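Long-range contact in uncharacterized protein (Bacteroides ovatus, PDB 4FS7), which is of unknown function but, as an extracellular leucine-rich repeat protein of the BspA type, probably binds other proteins: residues K233-G245 and E256-G268. Sequence-based numbering, arbitrary orientation.
Sequences KNIIIPDSFTELG and ESISIQNNKLRIG. With EDO (1,2-ethanediol), chain C.
L265 packs CD2 among I237 and L244 and lays CD1 on the backbone at T242, joining K233-G245 to E256-G268, the same pieces of two successive BspA-type leucine-rich repeat coils. CG lies anti to the backbone N (chi1 178°), which brings CD1 to 3.4 Å from T242 C, while CD2 sits 3.8 Å from I237 CG2 and also touches L244 CD1; L265 crosses I237 and L244 at about a right angle. Beside it I237 and I260 run side by side, CG1 against CG1 at 3.8 Å. Two parallel strand pairings frame this core: 234-237 with 257-260, where I237 N donates nearly straight to S259 O, and 243-244 with 266-267, where L244 N donates to R266 O at 2.8 Å.

The solvent side is polar and hydrated. S257 OG donates in the amide plane to a lone pair of N234 OD1 (2.7 Å), and a water links that oxygen to E256 OE1. K233 and E256 run alongside each other, and a bend at the end of K233 (chi4 70°) sets NZ over the carboxylate plane, 2.9 Å from OE2; an alanine in place of E256 would probably leave the lysine ammonium without this mate and free to swing. At the turn, N262 ND2 points straight at D239 OD1 (3.0 Å), while waters bridge the two segments, one from F241 O to N262 OD1. E243 OE2 merely lies over a face of the R266 guanidinium, a long, purely electrostatic pairing.

On the preceding coil, L222 packs against both F241 and L244, and F215 meets F241 edge-to-face; strand 280-283 continues the stack beyond I258 and I267.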
loop_
_atom_site.group_PDB
_atom_site.type_symbol
_atom_site.label_atom_id
_atom_site.label_comp_id
_atom_site.label_asym_id
_atom_site.label_seq_id
_atom_site.Cartn_x
_atom_site.Cartn_y
_atom_site.Cartn_z
ATOM N N LYS A 233 14.208 -0.539 -5.581
ATOM C CA LYS A 233 15.520 -1.210 -5.719
ATOM C C LYS A 233 16.476 -0.928 -4.578
ATOM O O LYS A 233 17.140 -1.837 -4.093
ATOM C CB LYS A 233 16.180 -0.777 -7.037
ATOM C CG LYS A 233 17.531 -1.472 -7.326
ATOM C CD LYS A 233 18.227 -0.823 -8.566
ATOM C CE LYS A 233 19.209 -1.765 -9.265
ATOM N NZ LYS A 233 18.501 -2.894 -9.989
ATOM N N ASN A 234 16.581 0.334 -4.143
ATOM C CA ASN A 234 17.493 0.736 -3.077
ATOM C C ASN A 234 16.758 1.699 -2.180
ATOM O O ASN A 234 16.329 2.763 -2.626
ATOM C CB ASN A 234 18.769 1.395 -3.632
ATOM C CG ASN A 234 19.558 0.468 -4.512
ATOM O OD1 ASN A 234 20.202 -0.495 -4.037
ATOM N ND2 ASN A 234 19.503 0.704 -5.777
ATOM N N ILE A 235 16.540 1.322 -0.932
ATOM C CA ILE A 235 15.817 2.134 -0.001
ATOM C C ILE A 235 16.772 2.712 1.030
ATOM O O ILE A 235 17.584 2.007 1.649
ATOM C CB ILE A 235 14.700 1.279 0.700
ATOM C CG1 ILE A 235 13.555 1.053 -0.259
ATOM C CG2 ILE A 235 14.191 1.954 1.991
ATOM C CD1 ILE A 235 12.708 2.328 -0.580
ATOM N N ILE A 236 16.647 3.995 1.257
ATOM C CA ILE A 236 17.231 4.683 2.393
ATOM C C ILE A 236 16.103 5.282 3.176
ATOM O O ILE A 236 15.314 6.096 2.642
ATOM C CB ILE A 236 18.245 5.772 1.959
ATOM C CG1 ILE A 236 19.409 5.149 1.183
ATOM C CG2 ILE A 236 18.711 6.554 3.163
ATOM C CD1 ILE A 236 20.420 6.156 0.714
ATOM N N ILE A 237 15.981 4.892 4.431
ATOM C CA ILE A 237 15.041 5.516 5.330
ATOM C C ILE A 237 15.730 6.676 6.008
ATOM O O ILE A 237 16.655 6.471 6.782
ATOM C CB ILE A 237 14.468 4.499 6.378
ATOM C CG1 ILE A 237 13.700 3.340 5.686
ATOM C CG2 ILE A 237 13.558 5.204 7.398
ATOM C CD1 ILE A 237 12.460 3.739 4.874
ATOM N N PRO A 238 15.334 7.908 5.689
ATOM C CA PRO A 238 16.035 9.064 6.254
ATOM C C PRO A 238 15.660 9.278 7.707
ATOM O O PRO A 238 14.689 8.714 8.251
ATOM C CB PRO A 238 15.561 10.222 5.365
ATOM C CG PRO A 238 14.151 9.842 5.029
ATOM C CD PRO A 238 14.264 8.336 4.773
ATOM N N ASP A 239 16.468 10.103 8.358
ATOM C CA ASP A 239 16.299 10.384 9.773
ATOM C C ASP A 239 14.956 11.044 10.101
ATOM O O ASP A 239 14.546 11.095 11.278
ATOM C CB ASP A 239 17.451 11.256 10.306
ATOM C CG ASP A 239 18.809 10.550 10.297
ATOM O OD1 ASP A 239 18.842 9.289 10.448
ATOM O OD2 ASP A 239 19.852 11.287 10.167
ATOM N N SER A 240 14.282 11.593 9.098
ATOM C CA SER A 240 12.980 12.235 9.257
ATOM C C SER A 240 11.835 11.260 9.556
ATOM O O SER A 240 10.792 11.670 10.082
ATOM C CB SER A 240 12.652 13.074 8.004
ATOM O OG SER A 240 13.005 12.379 6.831
ATOM N N PHE A 241 12.027 9.968 9.297
ATOM C CA PHE A 241 11.023 8.988 9.703
ATOM C C PHE A 241 11.097 8.771 11.193
ATOM O O PHE A 241 12.189 8.649 11.745
ATOM C CB PHE A 241 11.168 7.668 8.947
ATOM C CG PHE A 241 10.598 7.726 7.570
ATOM C CD1 PHE A 241 11.335 8.194 6.529
ATOM C CD2 PHE A 241 9.257 7.444 7.364
ATOM C CE1 PHE A 241 10.778 8.296 5.261
ATOM C CE2 PHE A 241 8.720 7.549 6.103
ATOM C CZ PHE A 241 9.512 7.953 5.062
ATOM N N THR A 242 9.924 8.696 11.826
ATOM C CA THR A 242 9.832 8.339 13.227
ATOM C C THR A 242 9.164 6.988 13.497
ATOM O O THR A 242 9.432 6.396 14.554
ATOM C CB THR A 242 9.186 9.429 14.022
ATOM O OG1 THR A 242 7.864 9.622 13.530
ATOM C CG2 THR A 242 10.015 10.748 13.948
ATOM N N GLU A 243 8.334 6.489 12.582
ATOM C CA GLU A 243 7.768 5.174 12.739
ATOM C C GLU A 243 7.511 4.491 11.408
ATOM O O GLU A 243 6.944 5.083 10.498
ATOM C CB GLU A 243 6.468 5.213 13.533
ATOM C CG GLU A 243 5.914 3.821 13.786
ATOM C CD GLU A 243 4.682 3.744 14.666
ATOM O OE1 GLU A 243 4.158 4.788 15.094
ATOM O OE2 GLU A 243 4.218 2.616 14.924
ATOM N N LEU A 244 7.935 3.228 11.357
ATOM C CA LEU A 244 7.566 2.275 10.317
ATOM C C LEU A 244 6.712 1.207 10.978
ATOM O O LEU A 244 7.046 0.757 12.077
ATOM C CB LEU A 244 8.800 1.608 9.679
ATOM C CG LEU A 244 9.867 2.545 9.138
ATOM C CD1 LEU A 244 11.036 1.759 8.614
ATOM C CD2 LEU A 244 9.309 3.475 8.075
ATOM N N GLY A 245 5.609 0.849 10.321
ATOM C CA GLY A 245 4.736 -0.225 10.742
ATOM C C GLY A 245 5.338 -1.606 10.545
ATOM O O GLY A 245 6.549 -1.758 10.476
ATOM N N GLU A 256 17.268 -4.504 -3.537
ATOM C CA GLU A 256 18.643 -4.977 -3.441
ATOM C C GLU A 256 19.418 -4.498 -2.233
ATOM O O GLU A 256 20.349 -5.171 -1.784
ATOM C CB GLU A 256 19.405 -4.614 -4.700
ATOM C CG GLU A 256 18.901 -5.292 -5.939
ATOM C CD GLU A 256 19.648 -4.862 -7.222
ATOM O OE1 GLU A 256 20.715 -4.191 -7.117
ATOM O OE2 GLU A 256 19.177 -5.218 -8.319
ATOM N N SER A 257 19.134 -3.307 -1.757
ATOM C CA SER A 257 19.786 -2.773 -0.586
ATOM C C SER A 257 18.838 -1.935 0.233
ATOM O O SER A 257 17.940 -1.270 -0.304
ATOM C CB SER A 257 21.031 -1.937 -0.869
ATOM O OG SER A 257 20.699 -0.698 -1.404
ATOM N N ILE A 258 19.081 -1.895 1.535
ATOM C CA ILE A 258 18.398 -1.071 2.500
ATOM C C ILE A 258 19.355 -0.439 3.489
ATOM O O ILE A 258 20.347 -1.057 3.896
ATOM C CB ILE A 258 17.221 -1.821 3.240
ATOM C CG1 ILE A 258 17.674 -2.852 4.286
ATOM C CG2 ILE A 258 16.284 -2.431 2.208
ATOM C CD1 ILE A 258 17.824 -2.272 5.706
ATOM N N SER A 259 19.018 0.772 3.893
ATOM C CA SER A 259 19.748 1.500 4.890
ATOM C C SER A 259 18.784 2.159 5.834
ATOM O O SER A 259 17.957 2.992 5.400
ATOM C CB SER A 259 20.615 2.536 4.196
ATOM O OG SER A 259 21.222 3.373 5.174
ATOM N N ILE A 260 18.836 1.767 7.090
ATOM C CA ILE A 260 17.993 2.301 8.127
ATOM C C ILE A 260 18.910 2.546 9.269
ATOM O O ILE A 260 19.135 1.660 10.081
ATOM C CB ILE A 260 16.870 1.309 8.560
ATOM C CG1 ILE A 260 16.022 0.889 7.400
ATOM C CG2 ILE A 260 16.008 1.957 9.598
ATOM C CD1 ILE A 260 14.809 0.002 7.875
ATOM N N GLN A 261 19.463 3.752 9.356
ATOM C CA GLN A 261 20.565 3.981 10.255
ATOM C C GLN A 261 20.169 4.620 11.557
ATOM O O GLN A 261 20.927 4.577 12.528
ATOM C CB GLN A 261 21.683 4.757 9.604
ATOM C CG GLN A 261 22.290 4.010 8.462
ATOM C CD GLN A 261 23.584 4.588 7.945
ATOM O OE1 GLN A 261 24.595 4.529 8.623
ATOM N NE2 GLN A 261 23.579 5.103 6.721
ATOM N N ASN A 262 18.999 5.236 11.586
ATOM C CA ASN A 262 18.589 6.020 12.695
ATOM C C ASN A 262 18.417 5.175 13.954
ATOM O O ASN A 262 17.677 4.170 13.983
ATOM C CB ASN A 262 17.296 6.758 12.350
ATOM C CG ASN A 262 16.984 7.824 13.334
ATOM O OD1 ASN A 262 16.428 7.554 14.363
ATOM N ND2 ASN A 262 17.444 9.061 13.061
ATOM N N ASN A 263 19.083 5.588 15.009
ATOM C CA ASN A 263 19.093 4.828 16.246
ATOM C C ASN A 263 17.740 4.848 16.980
ATOM O O ASN A 263 17.450 3.888 17.719
ATOM C CB ASN A 263 20.238 5.307 17.177
ATOM C CG ASN A 263 20.119 6.779 17.591
ATOM O OD1 ASN A 263 19.792 7.673 16.790
ATOM N ND2 ASN A 263 20.438 7.034 18.855
ATOM N N LYS A 264 16.938 5.910 16.755
ATOM C CA LYS A 264 15.660 6.064 17.488
ATOM C C LYS A 264 14.389 5.733 16.699
ATOM O O LYS A 264 13.266 5.846 17.227
ATOM C CB LYS A 264 15.544 7.470 18.065
ATOM C CG LYS A 264 16.601 7.772 19.120
ATOM C CD LYS A 264 16.354 6.969 20.382
ATOM C CE LYS A 264 15.388 7.688 21.316
ATOM N NZ LYS A 264 16.045 8.760 22.147
ATOM N N LEU A 265 14.514 5.285 15.456
ATOM C CA LEU A 265 13.327 4.906 14.657
ATOM C C LEU A 265 12.558 3.735 15.253
ATOM O O LEU A 265 13.177 2.721 15.586
ATOM C CB LEU A 265 13.795 4.602 13.253
ATOM C CG LEU A 265 12.749 4.138 12.239
ATOM C CD1 LEU A 265 11.646 5.185 12.028
ATOM C CD2 LEU A 265 13.424 3.761 10.957
ATOM N N ARG A 266 11.227 3.905 15.431
ATOM C CA ARG A 266 10.319 2.807 15.814
ATOM C C ARG A 266 9.944 1.976 14.585
ATOM O O ARG A 266 9.569 2.527 13.553
ATOM C CB ARG A 266 9.040 3.362 16.433
ATOM C CG ARG A 266 8.009 2.309 16.736
ATOM C CD ARG A 266 6.919 2.777 17.685
ATOM N NE ARG A 266 6.093 1.635 18.063
ATOM C CZ ARG A 266 5.119 1.653 18.964
ATOM N NH1 ARG A 266 4.805 2.768 19.606
ATOM N NH2 ARG A 266 4.441 0.538 19.205
ATOM N N ILE A 267 10.030 0.645 14.696
ATOM C CA ILE A 267 9.891 -0.252 13.550
ATOM C C ILE A 267 9.114 -1.496 13.987
ATOM O O ILE A 267 9.458 -2.114 14.992
ATOM C CB ILE A 267 11.278 -0.693 12.985
ATOM C CG1 ILE A 267 12.170 0.516 12.673
ATOM C CG2 ILE A 267 11.140 -1.561 11.759
ATOM C CD1 ILE A 267 13.585 0.145 12.218
ATOM N N GLY A 268 8.101 -1.870 13.222
ATOM C CA GLY A 268 7.403 -3.118 13.452
ATOM C C GLY A 268 8.164 -4.327 12.922
ATOM O O GLY A 268 9.233 -4.207 12.325
HETATM C C1 EDO C . 13.268 -0.825 16.506
HETATM O O1 EDO C . 14.347 -0.384 17.423
HETATM C C2 EDO C . 11.989 -1.358 17.205
HETATM O O2 EDO C . 11.009 -0.299 17.369
HETATM O O HOH W 1 21.897 -2.313 -5.655
HETATM O O HOH W 2 20.126 1.282 0.484
HETATM O O HOH W 3 16.685 5.437 9.464
HETATM O O HOH W 4 19.235 5.584 7.058
HETATM O O HOH W 5 13.514 8.608 14.314
HETATM O O HOH W 6 10.935 7.424 16.641
#